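Local coordinates for protein E1 (Kluyveromyces marxianus, PDB 3VX6) that is an E1-like enzyme of autophagy that activates the ubiquitin-like modifiers ATG8 and ATG12 for conjugation to phosphatidylethanolamine and ATG5, at residues 29-34 / 83-88; 60-65 / 138-143; 174-179 / 202-207; 220-225 / 231-236. One frame throughout, in Å; residues are numbered along the deposited sequence.

Interaction 1: 29-34 / 83-88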
loop_
_atom_site.group_PDB
_atom_site.type_symbol
_atom_site.label_atom_id
_atom_site.label_comp_id
_atom_site.label_asym_id
_atom_site.label_seq_id
_atom_site.Cartn_x
_atom_site.Cartn_y
_atom_site.Cartn_z
ATOM N N ARG A 29 -8.655 -7.827 -22.473
ATOM C CA ARG A 29 -7.761 -8.607 -23.313
ATOM C C ARG A 29 -7.248 -9.812 -22.526
ATOM O O ARG A 29 -7.403 -10.956 -22.955
ATOM C CB ARG A 29 -6.587 -7.737 -23.791
ATOM C CG ARG A 29 -6.997 -6.559 -24.688
ATOM C CD ARG A 29 -5.964 -5.433 -24.655
ATOM N NE ARG A 29 -6.571 -4.139 -24.969
ATOM C CZ ARG A 29 -6.054 -2.958 -24.631
ATOM N NH1 ARG A 29 -4.907 -2.894 -23.963
ATOM N NH2 ARG A 29 -6.691 -1.837 -24.954
ATOM N N LEU A 30 -6.656 -9.557 -21.365
ATOM C CA LEU A 30 -6.126 -10.633 -20.543
ATOM C C LEU A 30 -7.191 -11.632 -20.111
ATOM O O LEU A 30 -6.939 -12.839 -20.087
ATOM C CB LEU A 30 -5.421 -10.062 -19.314
ATOM C CG LEU A 30 -4.035 -9.457 -19.554
ATOM C CD1 LEU A 30 -3.549 -8.833 -18.270
ATOM C CD2 LEU A 30 -3.062 -10.520 -20.023
ATOM N N LYS A 31 -8.375 -11.136 -19.759
ATOM C CA LYS A 31 -9.459 -12.020 -19.346
ATOM C C LYS A 31 -9.954 -12.762 -20.575
ATOM O O LYS A 31 -10.712 -13.724 -20.471
ATOM C CB LYS A 31 -10.626 -11.238 -18.736
ATOM C CG LYS A 31 -11.756 -12.141 -18.254
ATOM C CD LYS A 31 -12.972 -11.361 -17.809
ATOM C CE LYS A 31 -14.065 -12.310 -17.333
ATOM N NZ LYS A 31 -15.299 -11.580 -16.933
ATOM N N LEU A 32 -9.520 -12.296 -21.742
ATOM C CA LEU A 32 -9.906 -12.909 -23.000
ATOM C C LEU A 32 -8.802 -13.754 -23.601
ATOM O O LEU A 32 -9.072 -14.556 -24.487
ATOM C CB LEU A 32 -10.322 -11.850 -24.016
ATOM C CG LEU A 32 -11.663 -11.162 -23.765
ATOM C CD1 LEU A 32 -11.921 -10.171 -24.889
ATOM C CD2 LEU A 32 -12.779 -12.200 -23.681
ATOM N N ASP A 33 -7.563 -13.567 -23.152
ATOM C CA ASP A 33 -6.463 -14.368 -23.680
ATOM C C ASP A 33 -6.862 -15.822 -23.534
ATOM O O ASP A 33 -6.682 -16.639 -24.441
ATOM C CB ASP A 33 -5.170 -14.117 -22.908
ATOM C CG ASP A 33 -4.395 -12.947 -23.452
ATOM O OD1 ASP A 33 -4.312 -12.828 -24.693
ATOM O OD2 ASP A 33 -3.863 -12.155 -22.646
ATOM N N ILE A 34 -7.410 -16.133 -22.371
ATOM C CA ILE A 34 -7.884 -17.469 -22.083
ATOM C C ILE A 34 -9.224 -17.253 -21.408
ATOM O O ILE A 34 -9.343 -16.403 -20.527
ATOM C CB ILE A 34 -6.963 -18.197 -21.114
ATOM C CG1 ILE A 34 -5.513 -18.066 -21.578
ATOM C CG2 ILE A 34 -7.384 -19.654 -21.013
ATOM C CD1 ILE A 34 -4.516 -18.635 -20.594
ATOM N N LEU A 83 -4.800 -8.387 -8.508
ATOM C CA LEU A 83 -6.162 -8.183 -8.957
ATOM C C LEU A 83 -6.961 -9.468 -8.771
ATOM O O LEU A 83 -6.450 -10.562 -8.952
ATOM C CB LEU A 83 -6.187 -7.752 -10.426
ATOM C CG LEU A 83 -7.540 -7.804 -11.152
ATOM C CD1 LEU A 83 -8.500 -6.784 -10.581
ATOM C CD2 LEU A 83 -7.312 -7.553 -12.641
ATOM N N LEU A 84 -8.210 -9.317 -8.361
ATOM C CA LEU A 84 -9.098 -10.444 -8.191
ATOM C C LEU A 84 -10.353 -10.079 -8.984
ATOM O O LEU A 84 -11.307 -9.538 -8.439
ATOM C CB LEU A 84 -9.455 -10.650 -6.719
ATOM C CG LEU A 84 -10.047 -12.023 -6.351
ATOM C CD1 LEU A 84 -11.037 -11.832 -5.221
ATOM C CD2 LEU A 84 -10.744 -12.675 -7.530
ATOM N N ASN A 85 -10.339 -10.360 -10.281
ATOM C CA ASN A 85 -11.485 -10.061 -11.117
ATOM C C ASN A 85 -12.548 -11.157 -11.048
ATOM O O ASN A 85 -12.346 -12.264 -11.562
ATOM C CB ASN A 85 -11.065 -9.892 -12.577
ATOM C CG ASN A 85 -12.247 -9.557 -13.478
ATOM O OD1 ASN A 85 -12.807 -8.463 -13.386
ATOM N ND2 ASN A 85 -12.646 -10.503 -14.332
ATOM N N PHE A 86 -13.678 -10.837 -10.423
ATOM C CA PHE A 86 -14.801 -11.761 -10.318
ATOM C C PHE A 86 -15.449 -11.959 -11.692
ATOM O O PHE A 86 -15.418 -11.068 -12.553
ATOM C CB PHE A 86 -15.819 -11.225 -9.316
ATOM C CG PHE A 86 -15.334 -11.273 -7.911
ATOM C CD1 PHE A 86 -15.191 -12.495 -7.258
ATOM C CD2 PHE A 86 -14.947 -10.110 -7.255
ATOM C CE1 PHE A 86 -14.668 -12.561 -5.973
ATOM C CE2 PHE A 86 -14.422 -10.161 -5.976
ATOM C CZ PHE A 86 -14.281 -11.396 -5.331
ATOM N N ASN A 87 -16.022 -13.141 -11.898
ATOM C CA ASN A 87 -16.645 -13.478 -13.168
ATOM C C ASN A 87 -18.090 -13.031 -13.274
ATOM O O ASN A 87 -18.629 -12.921 -14.372
ATOM C CB ASN A 87 -16.533 -14.989 -13.424
ATOM C CG ASN A 87 -16.825 -15.830 -12.176
ATOM O OD1 ASN A 87 -16.996 -15.303 -11.065
ATOM N ND2 ASN A 87 -16.864 -17.148 -12.357
ATOM N N THR A 88 -18.723 -12.766 -12.140
ATOM C CA THR A 88 -20.104 -12.327 -12.181
ATOM C C THR A 88 -20.290 -11.134 -11.267
ATOM O O THR A 88 -19.575 -10.995 -10.271
ATOM C CB THR A 88 -21.088 -13.448 -11.751
ATOM O OG1 THR A 88 -21.350 -13.355 -10.344
ATOM C CG2 THR A 88 -20.508 -14.816 -12.065
#
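K31 and N85 make the main van der Waals contact here: the aliphatic part of the lysine crosses the asparagine side chain at about a right angle, its methylenes against ND2. CD of K31 lies 3.6 Å from ND2 of N85, and CE of K31 follows at 3.8 Å from the same nitrogen. The lysine gets there as a straight rod, with CG anti to the backbone N (chi1 -178°) and every later torsion extended, which carries its amine past the asparagine toward the end of the strand.

The polar side is looser. NZ of K31 stands 4.4 Å from O of F86 and equally far from O of N87, too long for hydrogen bonds; what it does have is a weak bond to the carbonyl of A129. N85 spends its amide on other partners, ND2 donating to D40 and OD1 pairing with S127 OG, and those two bonds hold the amide in its rotation, with ND2 beside the lysine's CD and CE.

In the fold, the last turn of helix 21-33 rests against the end of strand 78-86, which runs between strands 40-47 and 123-130; L27, one turn earlier on the helix, also packs on N85.

Interaction 2: 60-65 / 138-143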
loop_
_atom_site.group_PDB
_atom_site.type_symbol
_atom_site.label_atom_id
_atom_site.label_comp_id
_atom_site.label_asym_id
_atom_site.label_seq_id
_atom_site.Cartn_x
_atom_site.Cartn_y
_atom_site.Cartn_z
ATOM N N ILE A 60 -2.007 5.299 -7.834
ATOM C CA ILE A 60 -1.851 3.960 -8.359
ATOM C C ILE A 60 -2.435 4.140 -9.756
ATOM O O ILE A 60 -3.655 4.188 -9.925
ATOM C CB ILE A 60 -2.686 2.902 -7.568
ATOM C CG1 ILE A 60 -2.057 2.646 -6.191
ATOM C CG2 ILE A 60 -2.796 1.603 -8.371
ATOM C CD1 ILE A 60 -0.671 2.057 -6.235
ATOM N N SER A 61 -1.566 4.307 -10.745
ATOM C CA SER A 61 -2.038 4.465 -12.111
ATOM C C SER A 61 -1.961 3.137 -12.841
ATOM O O SER A 61 -0.889 2.648 -13.199
ATOM C CB SER A 61 -1.243 5.538 -12.847
ATOM O OG SER A 61 -1.807 6.808 -12.591
ATOM N N LEU A 62 -3.133 2.558 -13.030
ATOM C CA LEU A 62 -3.264 1.286 -13.689
ATOM C C LEU A 62 -3.665 1.529 -15.126
ATOM O O LEU A 62 -4.788 1.922 -15.411
ATOM C CB LEU A 62 -4.322 0.444 -12.973
ATOM C CG LEU A 62 -4.026 0.121 -11.511
ATOM C CD1 LEU A 62 -5.148 -0.717 -10.929
ATOM C CD2 LEU A 62 -2.713 -0.614 -11.424
ATOM N N ARG A 63 -2.721 1.315 -16.028
ATOM C CA ARG A 63 -2.964 1.486 -17.445
ATOM C C ARG A 63 -2.929 0.061 -17.948
ATOM O O ARG A 63 -3.056 -0.876 -17.168
ATOM C CB ARG A 63 -1.828 2.286 -18.086
ATOM C CG ARG A 63 -1.274 3.398 -17.206
ATOM C CD ARG A 63 -0.002 4.017 -17.789
ATOM N NE ARG A 63 0.695 4.874 -16.824
ATOM C CZ ARG A 63 0.160 5.941 -16.222
ATOM N NH1 ARG A 63 -1.097 6.301 -16.474
ATOM N NH2 ARG A 63 0.886 6.662 -15.372
ATOM N N ASP A 64 -2.746 -0.111 -19.246
ATOM C CA ASP A 64 -2.678 -1.446 -19.803
ATOM C C ASP A 64 -1.369 -2.123 -19.413
ATOM O O ASP A 64 -1.284 -3.353 -19.381
ATOM C CB ASP A 64 -2.840 -1.396 -21.326
ATOM C CG ASP A 64 -2.184 -0.176 -21.953
ATOM O OD1 ASP A 64 -2.433 0.070 -23.155
ATOM O OD2 ASP A 64 -1.426 0.535 -21.265
ATOM N N ASP A 65 -0.357 -1.319 -19.092
ATOM C CA ASP A 65 0.950 -1.854 -18.710
ATOM C C ASP A 65 0.989 -2.388 -17.270
ATOM O O ASP A 65 1.866 -3.181 -16.914
ATOM C CB ASP A 65 2.039 -0.785 -18.888
ATOM C CG ASP A 65 1.800 0.447 -18.029
ATOM O OD1 ASP A 65 1.038 1.350 -18.462
ATOM O OD2 ASP A 65 2.368 0.503 -16.911
ATOM N N TYR A 138 -15.227 -2.233 -10.311
ATOM C CA TYR A 138 -13.995 -2.590 -9.625
ATOM C C TYR A 138 -13.856 -1.907 -8.289
ATOM O O TYR A 138 -14.546 -0.931 -7.988
ATOM C CB TYR A 138 -12.770 -2.263 -10.459
ATOM C CG TYR A 138 -12.599 -0.803 -10.743
ATOM C CD1 TYR A 138 -13.473 -0.145 -11.598
ATOM C CD2 TYR A 138 -11.531 -0.085 -10.197
ATOM C CE1 TYR A 138 -13.295 1.187 -11.914
ATOM C CE2 TYR A 138 -11.336 1.257 -10.507
ATOM C CZ TYR A 138 -12.226 1.887 -11.372
ATOM O OH TYR A 138 -12.066 3.212 -11.713
ATOM N N TRP A 139 -12.941 -2.438 -7.492
ATOM C CA TRP A 139 -12.692 -1.914 -6.177
ATOM C C TRP A 139 -11.256 -2.202 -5.800
ATOM O O TRP A 139 -10.827 -3.360 -5.765
ATOM C CB TRP A 139 -13.625 -2.577 -5.182
ATOM C CG TRP A 139 -13.918 -1.722 -4.015
ATOM C CD1 TRP A 139 -13.277 -0.571 -3.655
ATOM C CD2 TRP A 139 -14.951 -1.925 -3.050
ATOM N NE1 TRP A 139 -13.851 -0.046 -2.529
ATOM C CE2 TRP A 139 -14.882 -0.858 -2.136
ATOM C CE3 TRP A 139 -15.929 -2.911 -2.870
ATOM C CZ2 TRP A 139 -15.756 -0.743 -1.054
ATOM C CZ3 TRP A 139 -16.797 -2.796 -1.794
ATOM C CH2 TRP A 139 -16.704 -1.718 -0.899
ATOM N N ILE A 140 -10.504 -1.145 -5.525
ATOM C CA ILE A 140 -9.116 -1.314 -5.150
ATOM C C ILE A 140 -8.965 -1.039 -3.670
ATOM O O ILE A 140 -9.718 -0.247 -3.093
ATOM C CB ILE A 140 -8.202 -0.359 -5.932
ATOM C CG1 ILE A 140 -8.392 -0.581 -7.434
ATOM C CG2 ILE A 140 -6.752 -0.597 -5.544
ATOM C CD1 ILE A 140 -7.530 0.309 -8.317
ATOM N N CYS A 141 -8.006 -1.727 -3.057
ATOM C CA CYS A 141 -7.715 -1.549 -1.646
ATOM C C CYS A 141 -6.228 -1.763 -1.447
ATOM O O CYS A 141 -5.594 -2.539 -2.157
ATOM C CB CYS A 141 -8.489 -2.545 -0.776
ATOM S SG CYS A 141 -7.789 -4.217 -0.672
ATOM N N MET A 142 -5.666 -1.023 -0.508
ATOM C CA MET A 142 -4.263 -1.170 -0.164
ATOM C C MET A 142 -4.408 -1.470 1.321
ATOM O O MET A 142 -4.590 -0.561 2.124
ATOM C CB MET A 142 -3.515 0.138 -0.395
ATOM C CG MET A 142 -2.027 0.016 -0.183
ATOM S SD MET A 142 -1.233 1.553 -0.536
ATOM C CE MET A 142 -0.719 1.343 -2.237
ATOM N N PRO A 143 -4.358 -2.758 1.698
ATOM C CA PRO A 143 -4.506 -3.159 3.090
ATOM C C PRO A 143 -3.694 -2.379 4.087
ATOM O O PRO A 143 -2.483 -2.206 3.958
ATOM C CB PRO A 143 -4.150 -4.637 3.063
ATOM C CG PRO A 143 -4.608 -5.042 1.742
ATOM C CD PRO A 143 -4.038 -3.935 0.887
#
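This is a buried, wholly apolar contact between two layers of strand: 60-62, from the small parallel pair with strand 16-19, faces 138-143 of the large mixed sheet. The backbones stay well apart, the nearest CA atoms being those of I60 and I140 at 9.5 Å, and no hydrogen bond crosses; side chains alone fill the distance. Alternate residues of each strand do the work, I60 and L62 from one side, I140 and M142 from the other.

L62 and I140 reach toward each other tip to tip, CD1 of L62 meeting CD1 of I140 at 3.7 Å. In I140 the CG1 branch is anti to the carbonyl carbon (chi1 -57°) and CD1 continues extended, which brings that methyl out to the leucine. The second pair is less close: I60 and M142 cross obliquely, with CD1 of I60 4.1 Å from CE of M142. The methionine runs straight as far as its sulfur and then bends at chi3 (-95°), turning its terminal methyl toward the isoleucine.

F15 lies against both I60 and I140, while V19 touches L62, and M125 of strand 123-130 packs beside I140. On the opposite side of strand 135-144, W139 and C141 face helix 97-114. Aliphatic side chains meeting end to end between two layers of strand are typical of a hydrophobic core between beta-sheets.

Interaction 3: 174-179 / 202-207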
loop_
_atom_site.group_PDB
_atom_site.type_symbol
_atom_site.label_atom_id
_atom_site.label_comp_id
_atom_site.label_asym_id
_atom_site.label_seq_id
_atom_site.Cartn_x
_atom_site.Cartn_y
_atom_site.Cartn_z
ATOM N N ASN A 174 16.116 1.474 -4.409
ATOM C CA ASN A 174 14.887 1.102 -5.073
ATOM C C ASN A 174 13.791 0.704 -4.067
ATOM O O ASN A 174 12.687 0.335 -4.464
ATOM C CB ASN A 174 15.177 -0.064 -6.029
ATOM C CG ASN A 174 14.229 -0.103 -7.212
ATOM O OD1 ASN A 174 14.095 -1.129 -7.878
ATOM N ND2 ASN A 174 13.573 1.020 -7.487
ATOM N N VAL A 175 14.084 0.784 -2.771
ATOM C CA VAL A 175 13.095 0.406 -1.762
ATOM C C VAL A 175 12.285 1.588 -1.296
ATOM O O VAL A 175 12.758 2.722 -1.335
ATOM C CB VAL A 175 13.742 -0.245 -0.529
ATOM C CG1 VAL A 175 14.463 -1.513 -0.943
ATOM C CG2 VAL A 175 14.694 0.726 0.129
ATOM N N ILE A 176 11.057 1.317 -0.858
ATOM C CA ILE A 176 10.173 2.371 -0.380
ATOM C C ILE A 176 10.167 2.396 1.151
ATOM O O ILE A 176 9.741 3.367 1.776
ATOM C CB ILE A 176 8.737 2.229 -1.028
ATOM C CG1 ILE A 176 7.647 2.684 -0.070
ATOM C CG2 ILE A 176 8.487 0.803 -1.458
ATOM C CD1 ILE A 176 7.137 1.583 0.783
ATOM N N ILE A 177 10.679 1.326 1.746
ATOM C CA ILE A 177 10.792 1.214 3.195
ATOM C C ILE A 177 12.160 0.611 3.540
ATOM O O ILE A 177 12.598 -0.373 2.938
ATOM C CB ILE A 177 9.713 0.301 3.812
ATOM C CG1 ILE A 177 8.327 0.920 3.674
ATOM C CG2 ILE A 177 10.006 0.103 5.300
ATOM C CD1 ILE A 177 7.226 0.057 4.274
ATOM N N ALA A 178 12.843 1.219 4.495
ATOM C CA ALA A 178 14.142 0.730 4.926
ATOM C C ALA A 178 14.278 1.081 6.400
ATOM O O ALA A 178 13.336 1.586 7.016
ATOM C CB ALA A 178 15.260 1.390 4.111
ATOM N N CYS A 179 15.430 0.794 6.977
ATOM C CA CYS A 179 15.637 1.138 8.364
ATOM C C CYS A 179 17.036 1.692 8.478
ATOM O O CYS A 179 17.796 1.691 7.510
ATOM C CB CYS A 179 15.447 -0.077 9.280
ATOM S SG CYS A 179 16.732 -1.341 9.215
ATOM N N LYS A 202 9.176 5.770 2.154
ATOM C CA LYS A 202 8.866 6.709 1.088
ATOM C C LYS A 202 7.347 6.724 1.126
ATOM O O LYS A 202 6.665 5.910 0.503
ATOM C CB LYS A 202 9.405 6.207 -0.249
ATOM C CG LYS A 202 10.885 6.533 -0.416
ATOM C CD LYS A 202 11.671 5.474 -1.188
ATOM C CE LYS A 202 13.123 5.906 -1.320
ATOM N NZ LYS A 202 13.945 4.967 -2.121
ATOM N N ASP A 203 6.837 7.651 1.923
ATOM C CA ASP A 203 5.416 7.830 2.155
ATOM C C ASP A 203 4.531 7.911 0.909
ATOM O O ASP A 203 4.907 8.494 -0.112
ATOM C CB ASP A 203 5.236 9.074 3.010
ATOM C CG ASP A 203 3.968 9.047 3.817
ATOM O OD1 ASP A 203 3.746 10.022 4.559
ATOM O OD2 ASP A 203 3.197 8.068 3.718
ATOM N N PHE A 204 3.348 7.312 1.005
ATOM C CA PHE A 204 2.386 7.329 -0.088
ATOM C C PHE A 204 1.468 8.501 0.093
ATOM O O PHE A 204 0.434 8.607 -0.548
ATOM C CB PHE A 204 1.568 6.047 -0.111
ATOM C CG PHE A 204 2.348 4.853 -0.527
ATOM C CD1 PHE A 204 3.650 4.988 -0.988
ATOM C CD2 PHE A 204 1.784 3.594 -0.468
ATOM C CE1 PHE A 204 4.379 3.885 -1.382
ATOM C CE2 PHE A 204 2.497 2.483 -0.860
ATOM C CZ PHE A 204 3.803 2.626 -1.319
ATOM N N SER A 205 1.831 9.384 1.000
ATOM C CA SER A 205 1.010 10.549 1.203
ATOM C C SER A 205 1.944 11.735 1.160
ATOM O O SER A 205 3.084 11.642 1.604
ATOM C CB SER A 205 0.287 10.481 2.551
ATOM O OG SER A 205 -0.547 11.615 2.742
ATOM N N HIS A 206 1.464 12.826 0.578
ATOM C CA HIS A 206 2.214 14.066 0.503
ATOM C C HIS A 206 1.461 15.035 1.387
ATOM O O HIS A 206 1.778 16.227 1.429
ATOM C CB HIS A 206 2.254 14.620 -0.917
ATOM C CG HIS A 206 3.374 14.082 -1.743
ATOM N ND1 HIS A 206 3.597 14.488 -3.042
ATOM C CD2 HIS A 206 4.317 13.151 -1.469
ATOM C CE1 HIS A 206 4.627 13.823 -3.533
ATOM N NE2 HIS A 206 5.082 13.005 -2.600
ATOM N N LEU A 207 0.441 14.516 2.070
ATOM C CA LEU A 207 -0.346 15.318 2.993
ATOM C C LEU A 207 0.572 15.710 4.141
ATOM O O LEU A 207 1.350 14.891 4.627
ATOM C CB LEU A 207 -1.539 14.522 3.522
ATOM C CG LEU A 207 -2.722 14.415 2.558
ATOM C CD1 LEU A 207 -3.845 13.655 3.225
ATOM C CD2 LEU A 207 -3.203 15.814 2.154
#
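K202 and I176 form the tight part of the contact, with F204 closing in beside them. The backbone N of K202 donates to O of I176 in an almost straight bond (173°), though its modelled length of 2.5 Å is doubtful at this resolution. NZ of K202 donates to O of V175 at 2.7 Å, nearly along the C=O axis (164°). The side chain leaves with CG anti to the carbonyl carbon and bends at chi2 (146°), which lays its methylene groups alongside the V175-I176 backbone. I176 fills the angle beside it: its CG1 lies 3.7 Å from CE1 of F204, the isoleucine and the phenylalanine crossing at about a right angle. I121 packs on both of them.

The contact thins toward its more open end, where V175 is only partly buried and its side chain comes no nearer than 4.9 Å to the other segment; it leans instead on F170 of helix 165-171. F170 also receives the lysine, through its carbonyl oxygen and by a cation-pi contact with its ring. A methionine in place of K202 would probably leave the V175 and F170 carbonyls without their shared donor and the aromatic ring without its charge. The chemistry implies that a buried amine, probably charged and met by two carbonyl oxygens and a ring, ties the residues leading into strand 177-181 to K202 and to F170 of helix 165-171.

Interaction 4: 220-225 / 231-236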
loop_
_atom_site.group_PDB
_atom_site.type_symbol
_atom_site.label_atom_id
_atom_site.label_comp_id
_atom_site.label_asym_id
_atom_site.label_seq_id
_atom_site.Cartn_x
_atom_site.Cartn_y
_atom_site.Cartn_z
ATOM N N THR A 220 2.487 -1.968 13.066
ATOM C CA THR A 220 2.032 -3.261 13.530
ATOM C C THR A 220 3.129 -4.328 13.434
ATOM O O THR A 220 3.342 -5.114 14.360
ATOM C CB THR A 220 0.792 -3.694 12.729
ATOM O OG1 THR A 220 -0.266 -2.762 12.965
ATOM C CG2 THR A 220 0.340 -5.082 13.137
ATOM N N VAL A 221 3.842 -4.360 12.321
ATOM C CA VAL A 221 4.868 -5.373 12.191
ATOM C C VAL A 221 6.064 -5.099 13.086
ATOM O O VAL A 221 6.485 -5.939 13.876
ATOM C CB VAL A 221 5.337 -5.491 10.753
ATOM C CG1 VAL A 221 6.467 -6.487 10.681
ATOM C CG2 VAL A 221 4.168 -5.909 9.870
ATOM N N TRP A 222 6.621 -3.916 12.951
ATOM C CA TRP A 222 7.758 -3.547 13.751
ATOM C C TRP A 222 7.463 -3.782 15.248
ATOM O O TRP A 222 8.346 -4.188 16.005
ATOM C CB TRP A 222 8.065 -2.087 13.471
ATOM C CG TRP A 222 9.390 -1.644 13.901
ATOM C CD1 TRP A 222 10.394 -2.407 14.439
ATOM C CD2 TRP A 222 9.875 -0.308 13.854
ATOM N NE1 TRP A 222 11.477 -1.613 14.732
ATOM C CE2 TRP A 222 11.183 -0.318 14.380
ATOM C CE3 TRP A 222 9.330 0.902 13.413
ATOM C CZ2 TRP A 222 11.950 0.836 14.485
ATOM C CZ3 TRP A 222 10.091 2.046 13.517
ATOM C CH2 TRP A 222 11.388 2.008 14.047
ATOM N N SER A 223 6.212 -3.537 15.647
ATOM C CA SER A 223 5.750 -3.708 17.024
ATOM C C SER A 223 5.967 -5.103 17.570
ATOM O O SER A 223 6.547 -5.284 18.634
ATOM C CB SER A 223 4.251 -3.410 17.138
ATOM O OG SER A 223 3.980 -2.027 17.102
ATOM N N LYS A 224 5.456 -6.088 16.852
ATOM C CA LYS A 224 5.570 -7.464 17.277
ATOM C C LYS A 224 7.001 -7.997 17.187
ATOM O O LYS A 224 7.397 -8.848 17.983
ATOM C CB LYS A 224 4.604 -8.328 16.450
ATOM C CG LYS A 224 3.136 -8.051 16.774
ATOM C CD LYS A 224 2.182 -8.743 15.814
ATOM C CE LYS A 224 0.734 -8.286 16.028
ATOM N NZ LYS A 224 0.048 -8.947 17.183
ATOM N N LEU A 225 7.768 -7.484 16.229
ATOM C CA LEU A 225 9.151 -7.901 16.010
ATOM C C LEU A 225 10.033 -7.307 17.074
ATOM O O LEU A 225 10.815 -7.987 17.715
ATOM C CB LEU A 225 9.665 -7.410 14.654
ATOM C CG LEU A 225 9.273 -8.212 13.431
ATOM C CD1 LEU A 225 10.012 -7.675 12.222
ATOM C CD2 LEU A 225 9.624 -9.665 13.672
ATOM N N TYR A 231 8.428 3.878 18.387
ATOM C CA TYR A 231 8.886 3.491 17.054
ATOM C C TYR A 231 9.092 4.746 16.234
ATOM O O TYR A 231 8.202 5.586 16.148
ATOM C CB TYR A 231 7.845 2.633 16.368
ATOM C CG TYR A 231 7.541 1.387 17.126
ATOM C CD1 TYR A 231 8.282 0.231 16.917
ATOM C CD2 TYR A 231 6.544 1.371 18.099
ATOM C CE1 TYR A 231 8.038 -0.908 17.660
ATOM C CE2 TYR A 231 6.299 0.230 18.849
ATOM C CZ TYR A 231 7.047 -0.895 18.626
ATOM O OH TYR A 231 6.840 -2.008 19.390
ATOM N N THR A 232 10.260 4.871 15.623
ATOM C CA THR A 232 10.549 6.051 14.830
ATOM C C THR A 232 10.511 5.742 13.353
ATOM O O THR A 232 11.116 4.781 12.905
ATOM C CB THR A 232 11.922 6.623 15.176
ATOM O OG1 THR A 232 11.906 7.109 16.527
ATOM C CG2 THR A 232 12.272 7.750 14.221
ATOM N N ILE A 233 9.808 6.571 12.594
ATOM C CA ILE A 233 9.699 6.357 11.161
ATOM C C ILE A 233 9.935 7.626 10.369
ATOM O O ILE A 233 9.298 8.649 10.619
ATOM C CB ILE A 233 8.315 5.822 10.792
ATOM C CG1 ILE A 233 8.066 4.495 11.516
ATOM C CG2 ILE A 233 8.208 5.675 9.279
ATOM C CD1 ILE A 233 6.653 3.990 11.393
ATOM N N CYS A 234 10.856 7.555 9.414
ATOM C CA CYS A 234 11.156 8.693 8.549
ATOM C C CYS A 234 10.242 8.620 7.332
ATOM O O CYS A 234 10.247 7.632 6.604
ATOM C CB CYS A 234 12.613 8.647 8.086
ATOM S SG CYS A 234 13.800 8.804 9.408
ATOM N N PHE A 235 9.456 9.661 7.114
ATOM C CA PHE A 235 8.541 9.695 5.984
ATOM C C PHE A 235 9.095 10.601 4.904
ATOM O O PHE A 235 8.995 11.821 4.989
ATOM C CB PHE A 235 7.171 10.177 6.455
ATOM C CG PHE A 235 6.523 9.251 7.453
ATOM C CD1 PHE A 235 6.012 8.018 7.049
ATOM C CD2 PHE A 235 6.455 9.591 8.803
ATOM C CE1 PHE A 235 5.442 7.138 7.977
ATOM C CE2 PHE A 235 5.886 8.716 9.737
ATOM C CZ PHE A 235 5.380 7.488 9.323
ATOM N N LEU A 236 9.699 10.000 3.889
ATOM C CA LEU A 236 10.277 10.784 2.812
ATOM C C LEU A 236 9.293 11.121 1.707
ATOM O O LEU A 236 8.515 10.279 1.256
ATOM C CB LEU A 236 11.498 10.073 2.230
ATOM C CG LEU A 236 12.665 10.023 3.215
ATOM C CD1 LEU A 236 12.397 8.948 4.259
ATOM C CD2 LEU A 236 13.956 9.732 2.473
#
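W222 presents one face of its indole to the edge of the Y231 ring, a T-shaped pair with the five-membered ring and the tyrosine ring centred 5.0 Å apart and their planes at 64°. The closest approach is CD1 of Y231, which sits 3.5 Å from CD2 of W222. With CG anti to the backbone N (chi1 -164°), the tryptophan swings off the helix toward the strand. The rim of its six-membered ring then meets the strand edge-on, CZ3 lying 3.8 Å from CG1 of I233 and close to the carbonyl of T232. Beyond the indole, the phenol end of Y231 lies against S223, whose OG is 3.6 Å from CZ of Y231.

Helix 215-225 and strand 231-236 are the second and third elements of a beta-alpha-beta unit that starts with strand 198-202, and their short segments run at 143°. An alanine at W222 would probably open a gap between helix and strand and leave the edge of the Y231 ring without its aromatic partner.

One shell out, W222 NE1 bonds to the carbonyl of L193, fixing the turn of the indole. Y231 OH is held by S226 O and R228 N in the connecting loop, and S223 OG by L219 O. V199 packs against the tryptophan, and I249 against the tyrosine.

Overall arrangement
Interactions 2, 3 and 4 are largely buried, whereas interaction 1 lies 23 Å from the centre of the chain and is only partly covered. Interactions 1 and 2 share the large sheet containing strands 78-86 and 135-144, and meet where R29 packs on D64. Interactions 3 and 4 belong to the other six-stranded sheet, joined by D203 against F235 and L236. Interactions 2 and 3 touch where M142 SD lies 3.6 Å from F204 CD2. Chemistry varies with place: a lysine's aliphatic chain on an amide at the periphery, aliphatic methyls between strand layers, hydrogen bonds from a buried lysine to the loop leading into a strand, and aromatic packing under a helix.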